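PDB 3VSF: ricin B lectin from Clostridium thermocellum, which is an exo-beta-1,3-galactanase that probably trims beta-1,3-galactan from its chain end, pairing a family 43 glycosidase domain with a galactose-binding beta-trefoil module. Local coordinates for residues E39-Q47 with P339-D347; K364-D375 with I387-Q398. All blocks are in the same frame, centred on the assembly; numbering follows the deposited sequence.

Contact 1 of 2, residues E39-Q47 with P339-D347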
loop_
_atom_site.group_PDB
_atom_site.type_symbol
_atom_site.label_atom_id
_atom_site.label_comp_id
_atom_site.label_asym_id
_atom_site.label_seq_id
_atom_site.Cartn_x
_atom_site.Cartn_y
_atom_site.Cartn_z
ATOM N N GLU A 39 -16.657 -6.198 13.220
ATOM C CA GLU A 39 -16.114 -6.844 12.030
ATOM C C GLU A 39 -15.505 -5.814 11.082
ATOM O O GLU A 39 -15.905 -5.707 9.922
ATOM C CB GLU A 39 -17.205 -7.645 11.313
ATOM C CG GLU A 39 -16.694 -8.540 10.193
ATOM C CD GLU A 39 -17.815 -9.242 9.452
ATOM O OE1 GLU A 39 -17.517 -10.076 8.571
ATOM O OE2 GLU A 39 -18.995 -8.960 9.749
ATOM N N GLY A 40 -14.537 -5.054 11.585
ATOM C CA GLY A 40 -13.863 -4.048 10.784
ATOM C C GLY A 40 -12.833 -4.659 9.855
ATOM O O GLY A 40 -11.638 -4.388 9.975
ATOM N N VAL A 41 -13.299 -5.484 8.923
ATOM C CA VAL A 41 -12.411 -6.192 8.009
ATOM C C VAL A 41 -12.663 -5.807 6.553
ATOM O O VAL A 41 -13.808 -5.736 6.107
ATOM C CB VAL A 41 -12.549 -7.719 8.166
ATOM C CG1 VAL A 41 -11.694 -8.441 7.136
ATOM C CG2 VAL A 41 -12.168 -8.140 9.578
ATOM N N ILE A 42 -11.580 -5.563 5.820
ATOM C CA ILE A 42 -11.661 -5.174 4.419
ATOM C C ILE A 42 -11.125 -6.279 3.514
ATOM O O ILE A 42 -10.141 -6.938 3.846
ATOM C CB ILE A 42 -10.855 -3.892 4.149
ATOM C CG1 ILE A 42 -11.250 -2.793 5.139
ATOM C CG2 ILE A 42 -11.058 -3.428 2.721
ATOM C CD1 ILE A 42 -10.469 -1.512 4.962
ATOM N N VAL A 43 -11.773 -6.472 2.371
ATOM C CA VAL A 43 -11.335 -7.472 1.404
ATOM C C VAL A 43 -10.733 -6.806 0.171
ATOM O O VAL A 43 -11.446 -6.205 -0.627
ATOM C CB VAL A 43 -12.499 -8.378 0.966
ATOM C CG1 VAL A 43 -11.999 -9.463 0.023
ATOM C CG2 VAL A 43 -13.177 -8.992 2.180
ATOM N N ASN A 44 -9.417 -6.916 0.023
ATOM C CA ASN A 44 -8.722 -6.311 -1.108
ATOM C C ASN A 44 -9.068 -6.975 -2.435
ATOM O O ASN A 44 -9.584 -8.092 -2.467
ATOM C CB ASN A 44 -7.208 -6.332 -0.886
ATOM C CG ASN A 44 -6.774 -5.430 0.252
ATOM O OD1 ASN A 44 -7.360 -4.372 0.477
ATOM N ND2 ASN A 44 -5.742 -5.845 0.975
ATOM N N GLY A 45 -8.781 -6.277 -3.530
ATOM C CA GLY A 45 -9.084 -6.781 -4.857
ATOM C C GLY A 45 -10.570 -6.740 -5.154
ATOM O O GLY A 45 -11.056 -7.446 -6.038
ATOM N N THR A 46 -11.294 -5.910 -4.409
ATOM C CA THR A 46 -12.735 -5.774 -4.589
ATOM C C THR A 46 -13.149 -4.306 -4.599
ATOM O O THR A 46 -12.325 -3.415 -4.395
ATOM C CB THR A 46 -13.517 -6.490 -3.470
ATOM O OG1 THR A 46 -13.430 -5.733 -2.257
ATOM C CG2 THR A 46 -12.966 -7.890 -3.237
ATOM N N GLN A 47 -14.434 -4.065 -4.840
ATOM C CA GLN A 47 -14.983 -2.719 -4.775
ATOM C C GLN A 47 -15.802 -2.547 -3.503
ATOM O O GLN A 47 -16.900 -3.092 -3.383
ATOM C CB GLN A 47 -15.845 -2.423 -6.003
ATOM C CG GLN A 47 -15.061 -2.313 -7.299
ATOM C CD GLN A 47 -15.922 -1.875 -8.468
ATOM O OE1 GLN A 47 -17.134 -2.087 -8.476
ATOM N NE2 GLN A 47 -15.298 -1.254 -9.461
ATOM N N PRO A 339 3.316 -5.200 3.147
ATOM C CA PRO A 339 2.843 -6.581 3.011
ATOM C C PRO A 339 1.472 -6.651 2.353
ATOM O O PRO A 339 0.708 -5.690 2.427
ATOM C CB PRO A 339 2.740 -7.043 4.463
ATOM C CG PRO A 339 2.389 -5.802 5.208
ATOM C CD PRO A 339 3.118 -4.681 4.511
ATOM N N TYR A 340 1.169 -7.776 1.717
ATOM C CA TYR A 340 -0.146 -7.978 1.122
ATOM C C TYR A 340 -0.978 -8.973 1.922
ATOM O O TYR A 340 -0.618 -10.143 2.046
ATOM C CB TYR A 340 -0.033 -8.455 -0.326
ATOM C CG TYR A 340 -1.364 -8.853 -0.926
ATOM C CD1 TYR A 340 -2.228 -7.897 -1.446
ATOM C CD2 TYR A 340 -1.761 -10.183 -0.966
ATOM C CE1 TYR A 340 -3.448 -8.255 -1.991
ATOM C CE2 TYR A 340 -2.979 -10.551 -1.509
ATOM C CZ TYR A 340 -3.818 -9.584 -2.021
ATOM O OH TYR A 340 -5.029 -9.946 -2.562
ATOM N N TYR A 341 -2.094 -8.496 2.459
ATOM C CA TYR A 341 -3.046 -9.353 3.143
ATOM C C TYR A 341 -4.333 -9.391 2.333
ATOM O O TYR A 341 -4.904 -8.347 2.021
ATOM C CB TYR A 341 -3.332 -8.823 4.548
ATOM C CG TYR A 341 -2.098 -8.630 5.401
ATOM C CD1 TYR A 341 -1.050 -9.539 5.358
ATOM C CD2 TYR A 341 -1.981 -7.534 6.247
ATOM C CE1 TYR A 341 0.081 -9.365 6.137
ATOM C CE2 TYR A 341 -0.856 -7.351 7.028
ATOM C CZ TYR A 341 0.171 -8.269 6.970
ATOM O OH TYR A 341 1.293 -8.086 7.746
ATOM N N ASP A 342 -4.787 -10.590 1.981
ATOM C CA ASP A 342 -6.013 -10.731 1.206
ATOM C C ASP A 342 -7.185 -10.125 1.972
ATOM O O ASP A 342 -8.188 -9.724 1.382
ATOM C CB ASP A 342 -6.282 -12.201 0.885
ATOM C CG ASP A 342 -7.233 -12.376 -0.282
ATOM O OD1 ASP A 342 -6.758 -12.391 -1.439
ATOM O OD2 ASP A 342 -8.453 -12.497 -0.046
ATOM N N SER A 343 -7.046 -10.063 3.293
ATOM C CA SER A 343 -8.037 -9.428 4.154
ATOM C C SER A 343 -7.334 -8.640 5.255
ATOM O O SER A 343 -6.410 -9.142 5.895
ATOM C CB SER A 343 -8.970 -10.474 4.767
ATOM O OG SER A 343 -9.681 -11.178 3.762
ATOM N N VAL A 344 -7.772 -7.404 5.469
ATOM C CA VAL A 344 -7.138 -6.529 6.448
ATOM C C VAL A 344 -8.112 -6.099 7.540
ATOM O O VAL A 344 -9.244 -5.716 7.256
ATOM C CB VAL A 344 -6.554 -5.269 5.775
ATOM C CG1 VAL A 344 -5.997 -4.313 6.819
ATOM C CG2 VAL A 344 -5.483 -5.654 4.768
ATOM N N LYS A 345 -7.665 -6.167 8.790
ATOM C CA LYS A 345 -8.478 -5.714 9.913
ATOM C C LYS A 345 -8.025 -4.331 10.368
ATOM O O LYS A 345 -6.830 -4.081 10.529
ATOM C CB LYS A 345 -8.398 -6.700 11.078
ATOM C CG LYS A 345 -9.388 -6.407 12.194
ATOM C CD LYS A 345 -8.700 -6.322 13.548
ATOM C CE LYS A 345 -9.696 -5.992 14.648
ATOM N NZ LYS A 345 -9.036 -5.858 15.976
ATOM N N ILE A 346 -8.985 -3.435 10.574
ATOM C CA ILE A 346 -8.677 -2.067 10.973
ATOM C C ILE A 346 -9.481 -1.631 12.195
ATOM O O ILE A 346 -10.697 -1.810 12.247
ATOM C CB ILE A 346 -8.942 -1.073 9.825
ATOM C CG1 ILE A 346 -8.104 -1.434 8.598
ATOM C CG2 ILE A 346 -8.647 0.350 10.271
ATOM C CD1 ILE A 346 -8.249 -0.457 7.452
ATOM N N ASP A 347 -8.788 -1.060 13.175
ATOM C CA ASP A 347 -9.441 -0.483 14.343
ATOM C C ASP A 347 -8.984 0.961 14.506
ATOM O O ASP A 347 -8.042 1.246 15.245
ATOM C CB ASP A 347 -9.118 -1.291 15.602
ATOM C CG ASP A 347 -10.035 -0.952 16.765
ATOM O OD1 ASP A 347 -11.250 -0.773 16.535
ATOM O OD2 ASP A 347 -9.542 -0.863 17.910
#

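Contact 2 of 2, residues K364-D375 with I387-Q398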
loop_
_atom_site.group_PDB
_atom_site.type_symbol
_atom_site.label_atom_id
_atom_site.label_comp_id
_atom_site.label_asym_id
_atom_site.label_seq_id
_atom_site.Cartn_x
_atom_site.Cartn_y
_atom_site.Cartn_z
ATOM N N LYS A 364 1.391 -25.939 16.640
ATOM C CA LYS A 364 2.811 -26.204 16.821
ATOM C C LYS A 364 3.229 -27.270 15.820
ATOM O O LYS A 364 2.508 -28.246 15.608
ATOM C CB LYS A 364 3.101 -26.688 18.241
ATOM C CG LYS A 364 3.336 -25.581 19.254
ATOM C CD LYS A 364 3.543 -26.158 20.648
ATOM C CE LYS A 364 3.955 -25.084 21.643
ATOM N NZ LYS A 364 5.304 -24.531 21.340
ATOM N N LEU A 365 4.387 -27.083 15.198
ATOM C CA LEU A 365 4.895 -28.058 14.239
ATOM C C LEU A 365 6.030 -28.874 14.847
ATOM O O LEU A 365 7.150 -28.388 14.989
ATOM C CB LEU A 365 5.350 -27.364 12.955
ATOM C CG LEU A 365 4.222 -26.758 12.116
ATOM C CD1 LEU A 365 4.773 -26.004 10.919
ATOM C CD2 LEU A 365 3.258 -27.845 11.669
ATOM N N VAL A 366 5.728 -30.119 15.201
ATOM C CA VAL A 366 6.688 -30.978 15.883
ATOM C C VAL A 366 7.387 -31.927 14.915
ATOM O O VAL A 366 6.737 -32.682 14.194
ATOM C CB VAL A 366 6.003 -31.811 16.981
ATOM C CG1 VAL A 366 7.043 -32.523 17.829
ATOM C CG2 VAL A 366 5.123 -30.922 17.845
ATOM N N ASN A 367 8.715 -31.883 14.908
ATOM C CA ASN A 367 9.508 -32.759 14.056
ATOM C C ASN A 367 9.487 -34.199 14.562
ATOM O O ASN A 367 9.605 -34.446 15.761
ATOM C CB ASN A 367 10.951 -32.256 13.967
ATOM C CG ASN A 367 11.775 -33.026 12.952
ATOM O OD1 ASN A 367 11.266 -33.445 11.913
ATOM N ND2 ASN A 367 13.054 -33.220 13.254
ATOM N N LYS A 368 9.333 -35.146 13.641
ATOM C CA LYS A 368 9.267 -36.558 14.001
ATOM C C LYS A 368 10.590 -37.061 14.566
ATOM O O LYS A 368 10.619 -37.742 15.590
ATOM C CB LYS A 368 8.857 -37.403 12.791
ATOM C CG LYS A 368 8.916 -38.904 13.031
ATOM C CD LYS A 368 8.044 -39.314 14.206
ATOM C CE LYS A 368 8.147 -40.807 14.479
ATOM N NZ LYS A 368 7.341 -41.213 15.665
ATOM N N ASN A 369 11.685 -36.715 13.897
ATOM C CA ASN A 369 13.004 -37.207 14.279
ATOM C C ASN A 369 13.567 -36.571 15.548
ATOM O O ASN A 369 14.080 -37.268 16.422
ATOM C CB ASN A 369 13.992 -37.035 13.125
ATOM C CG ASN A 369 15.408 -37.418 13.510
ATOM O OD1 ASN A 369 15.745 -38.599 13.581
ATOM N ND2 ASN A 369 16.246 -36.418 13.755
ATOM N N SER A 370 13.471 -35.249 15.644
ATOM C CA SER A 370 14.083 -34.523 16.754
ATOM C C SER A 370 13.132 -34.341 17.932
ATOM O O SER A 370 13.562 -34.295 19.084
ATOM C CB SER A 370 14.584 -33.156 16.284
ATOM O OG SER A 370 13.504 -32.317 15.917
ATOM N N GLY A 371 11.842 -34.232 17.637
ATOM C CA GLY A 371 10.853 -33.964 18.665
ATOM C C GLY A 371 10.780 -32.483 18.982
ATOM O O GLY A 371 9.998 -32.055 19.831
ATOM N N LYS A 372 11.606 -31.699 18.296
ATOM C CA LYS A 372 11.606 -30.250 18.453
ATOM C C LYS A 372 10.498 -29.633 17.605
ATOM O O LYS A 372 9.967 -30.277 16.701
ATOM C CB LYS A 372 12.962 -29.670 18.049
ATOM C CG LYS A 372 14.137 -30.185 18.867
ATOM C CD LYS A 372 14.091 -29.670 20.295
ATOM C CE LYS A 372 15.328 -30.086 21.078
ATOM N NZ LYS A 372 15.440 -31.565 21.212
ATOM N N VAL A 373 10.151 -28.383 17.898
ATOM C CA VAL A 373 9.073 -27.707 17.182
ATOM C C VAL A 373 9.574 -26.525 16.358
ATOM O O VAL A 373 10.629 -25.958 16.644
ATOM C CB VAL A 373 7.976 -27.216 18.143
ATOM C CG1 VAL A 373 7.385 -28.387 18.915
ATOM C CG2 VAL A 373 8.535 -26.170 19.095
ATOM N N LEU A 374 8.807 -26.158 15.337
ATOM C CA LEU A 374 9.163 -25.042 14.470
ATOM C C LEU A 374 9.174 -23.739 15.262
ATOM O O LEU A 374 8.219 -23.429 15.976
ATOM C CB LEU A 374 8.188 -24.940 13.298
ATOM C CG LEU A 374 8.716 -24.195 12.072
ATOM C CD1 LEU A 374 9.942 -24.905 11.523
ATOM C CD2 LEU A 374 7.641 -24.073 11.006
ATOM N N ASP A 375 10.256 -22.980 15.130
ATOM C CA ASP A 375 10.445 -21.775 15.928
ATOM C C ASP A 375 11.240 -20.728 15.153
ATOM O O ASP A 375 11.757 -21.003 14.069
ATOM C CB ASP A 375 11.167 -22.125 17.234
ATOM C CG ASP A 375 11.231 -20.961 18.203
ATOM O OD1 ASP A 375 10.256 -20.186 18.268
ATOM O OD2 ASP A 375 12.258 -20.820 18.901
ATOM N N ILE A 387 14.649 -19.376 10.592
ATOM C CA ILE A 387 13.749 -20.344 11.209
ATOM C C ILE A 387 14.533 -21.543 11.726
ATOM O O ILE A 387 15.298 -22.163 10.986
ATOM C CB ILE A 387 12.675 -20.835 10.220
ATOM C CG1 ILE A 387 11.798 -19.666 9.764
ATOM C CG2 ILE A 387 11.820 -21.915 10.857
ATOM C CD1 ILE A 387 11.048 -18.988 10.891
ATOM N N VAL A 388 14.343 -21.867 13.000
ATOM C CA VAL A 388 15.054 -22.977 13.622
ATOM C C VAL A 388 14.100 -23.872 14.401
ATOM O O VAL A 388 12.973 -23.481 14.699
ATOM C CB VAL A 388 16.149 -22.476 14.582
ATOM C CG1 VAL A 388 17.171 -21.635 13.834
ATOM C CG2 VAL A 388 15.528 -21.680 15.720
ATOM N N GLN A 389 14.558 -25.077 14.727
ATOM C CA GLN A 389 13.795 -25.971 15.586
ATOM C C GLN A 389 14.209 -25.740 17.033
ATOM O O GLN A 389 15.376 -25.465 17.317
ATOM C CB GLN A 389 14.028 -27.433 15.203
ATOM C CG GLN A 389 15.412 -27.957 15.555
ATOM C CD GLN A 389 15.521 -29.462 15.405
ATOM O OE1 GLN A 389 14.592 -30.119 14.939
ATOM N NE2 GLN A 389 16.660 -30.015 15.803
ATOM N N TRP A 390 13.252 -25.845 17.948
ATOM C CA TRP A 390 13.536 -25.633 19.360
ATOM C C TRP A 390 12.646 -26.508 20.232
ATOM O O TRP A 390 11.641 -27.046 19.766
ATOM C CB TRP A 390 13.350 -24.161 19.728
ATOM C CG TRP A 390 14.137 -23.743 20.931
ATOM C CD1 TRP A 390 13.729 -23.774 22.232
ATOM C CD2 TRP A 390 15.473 -23.230 20.941
ATOM N NE1 TRP A 390 14.728 -23.312 23.053
ATOM C CE2 TRP A 390 15.811 -22.971 22.285
ATOM C CE3 TRP A 390 16.419 -22.964 19.945
ATOM C CZ2 TRP A 390 17.052 -22.460 22.657
ATOM C CZ3 TRP A 390 17.650 -22.456 20.317
ATOM C CH2 TRP A 390 17.956 -22.209 21.661
ATOM N N THR A 391 13.022 -26.647 21.499
ATOM C CA THR A 391 12.260 -27.459 22.437
ATOM C C THR A 391 10.897 -26.834 22.718
ATOM O O THR A 391 10.790 -25.625 22.921
ATOM C CB THR A 391 13.015 -27.641 23.768
ATOM O OG1 THR A 391 14.297 -28.229 23.518
ATOM C CG2 THR A 391 12.225 -28.536 24.710
ATOM N N ASP A 392 9.861 -27.667 22.722
ATOM C CA ASP A 392 8.509 -27.208 23.009
ATOM C C ASP A 392 8.460 -26.529 24.374
ATOM O O ASP A 392 8.477 -27.196 25.407
ATOM C CB ASP A 392 7.530 -28.384 22.972
ATOM C CG ASP A 392 6.080 -27.943 23.051
ATOM O OD1 ASP A 392 5.814 -26.851 23.596
ATOM O OD2 ASP A 392 5.205 -28.692 22.568
ATOM N N ASN A 393 8.403 -25.201 24.372
ATOM C CA ASN A 393 8.353 -24.439 25.615
ATOM C C ASN A 393 7.097 -23.577 25.725
ATOM O O ASN A 393 7.031 -22.664 26.549
ATOM C CB ASN A 393 9.610 -23.577 25.772
ATOM C CG ASN A 393 9.710 -22.492 24.719
ATOM O OD1 ASN A 393 9.041 -22.547 23.688
ATOM N ND2 ASN A 393 10.555 -21.499 24.972
ATOM N N GLY A 394 6.108 -23.876 24.890
ATOM C CA GLY A 394 4.835 -23.174 24.918
ATOM C C GLY A 394 4.957 -21.677 24.701
ATOM O O GLY A 394 4.116 -20.905 25.165
ATOM N N SER A 395 6.003 -21.266 23.993
ATOM C CA SER A 395 6.243 -19.853 23.731
ATOM C C SER A 395 5.471 -19.374 22.505
ATOM O O SER A 395 4.952 -20.180 21.733
ATOM C CB SER A 395 7.739 -19.592 23.545
ATOM O OG SER A 395 7.997 -18.215 23.337
ATOM N N LEU A 396 5.399 -18.058 22.333
ATOM C CA LEU A 396 4.687 -17.465 21.206
ATOM C C LEU A 396 5.352 -17.781 19.870
ATOM O O LEU A 396 4.681 -18.147 18.905
ATOM C CB LEU A 396 4.571 -15.950 21.381
ATOM C CG LEU A 396 3.501 -15.448 22.352
ATOM C CD1 LEU A 396 3.603 -13.940 22.530
ATOM C CD2 LEU A 396 2.114 -15.841 21.866
ATOM N N SER A 397 6.673 -17.640 19.823
ATOM C CA SER A 397 7.427 -17.844 18.590
ATOM C C SER A 397 7.195 -19.227 17.988
ATOM O O SER A 397 7.469 -19.453 16.810
ATOM C CB SER A 397 8.920 -17.630 18.841
ATOM O OG SER A 397 9.165 -16.350 19.392
ATOM N N GLN A 398 6.688 -20.149 18.799
ATOM C CA GLN A 398 6.485 -21.522 18.356
ATOM C C GLN A 398 5.027 -21.800 17.995
ATOM O O GLN A 398 4.631 -22.954 17.832
ATOM C CB GLN A 398 6.960 -22.501 19.430
ATOM C CG GLN A 398 8.430 -22.356 19.785
ATOM C CD GLN A 398 8.866 -23.321 20.870
ATOM O OE1 GLN A 398 8.036 -23.920 21.553
ATOM N NE2 GLN A 398 10.175 -23.478 21.030
#

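Contact 1 of 2, residues E39-Q47 with P339-D347
Ile42 and Ile346 meet through their CD1 methyls, 3.5 Å apart, on the same face of a small antiparallel sheet as Val344. Their side chains cross obliquely. In Ile42, CG1 lies beside the backbone N (chi1 -52°) and the chain runs on extended, which carries CD1 to its partner. Ile353, in the next strand, covers both Val344 and Ile346, while Trp325 and Phe48 lie against Ile42. Val41, Val43, Ser343 and Lys345 occupy the other face. There Val41 CG2 touches Lys345 CG at 4.2 Å, the two side chains crossing at about a right angle before the lysine chain turns off at chi2.

Ile42 N donates to Val344 O at 2.7 Å and Val344 N returns to Ile42 O at 2.9 Å. Beyond this pair, Ile346 N reaches Gly40 O at 2.9 Å. Just past the strand, Asn44 ND2 makes a weak, bent bond to Tyr341 O (2.8 Å, 129° at the hydrogen). Its OD1 has the firmer partner, the backbone N of Trp325 in the last blade of the five-bladed propeller typical of family 43, and the weak ND2 bond adds a second hold on the buried amide. The result is a seam apolar on one face and knit by backbone bonds; Asn44 helps to join this strand to the blade, together with the backbone bonds of Gly45 and Thr46 to Tyr323.

Contact 2 of 2, residues K364-D375 with I387-Q398
Val373 with Trp390 and Asp375 with Val388 form hydrogen-bonded antiparallel pairs on either side of the non-hydrogen-bonded pair Leu374–Gln389, building a hairpin of the ricin-type beta-trefoil. Gln389 stretches beyond CG toward the turn before strand 373-376, where Ser370 OG donates to its OE1 at 2.6 Å from above the carbonyl plane. The same hydroxyl accepts from Lys372 N in an ST turn, and Gln389 NE2 bonds Glu476 O. Leu374 CD1 packs on Ile387 CG2 at 3.6 Å, and Ile481 covers both.

On the opposite face Asp375 CG is anti to its nitrogen (chi1 -172°), which places OD2 3.6 Å from Trp390 CB, with Asp375 CB alongside Gln398 CG. The Leu-Asp-Val around Asp375 recurs at Asp422, which binds galactose, consistent with an equivalent site here, though no sugar is bound. Lys364, bent at its last torsion, crosses Asp392 at about a right angle and makes a 3.3 Å salt bridge from NZ to OD1. Gln398 opens the Gln-x-Trp motif, whose Trp400 donates from NE1 to Leu374 O. The Gln398 amide spans the loop: NE2 donates to Thr391 O at 2.9 Å, and OE1 accepts from Asn393 N at 3.1 Å.

From the N terminus, the chain lays down strand 41-43 first, then runs through the five four-stranded sheets of the propeller before returning at 343-347. Contact 1 thus closes a loop of 291 residues that holds the whole catalytic propeller. Strand 352-355 completes its small sheet, and the chain then enters the trefoil, where contact 2 joins 364-375 to 387-398 over just 11 intervening residues. The two loops neither nest nor cross: contact 1 is finished before contact 2 begins. Their centres lie about 31 Å apart and their nearest atoms about 15 Å. One binds the chain's start to the propeller's exit; the other ties strand 363-367 and the loop after the hairpin to hairpin 373-376/385-390.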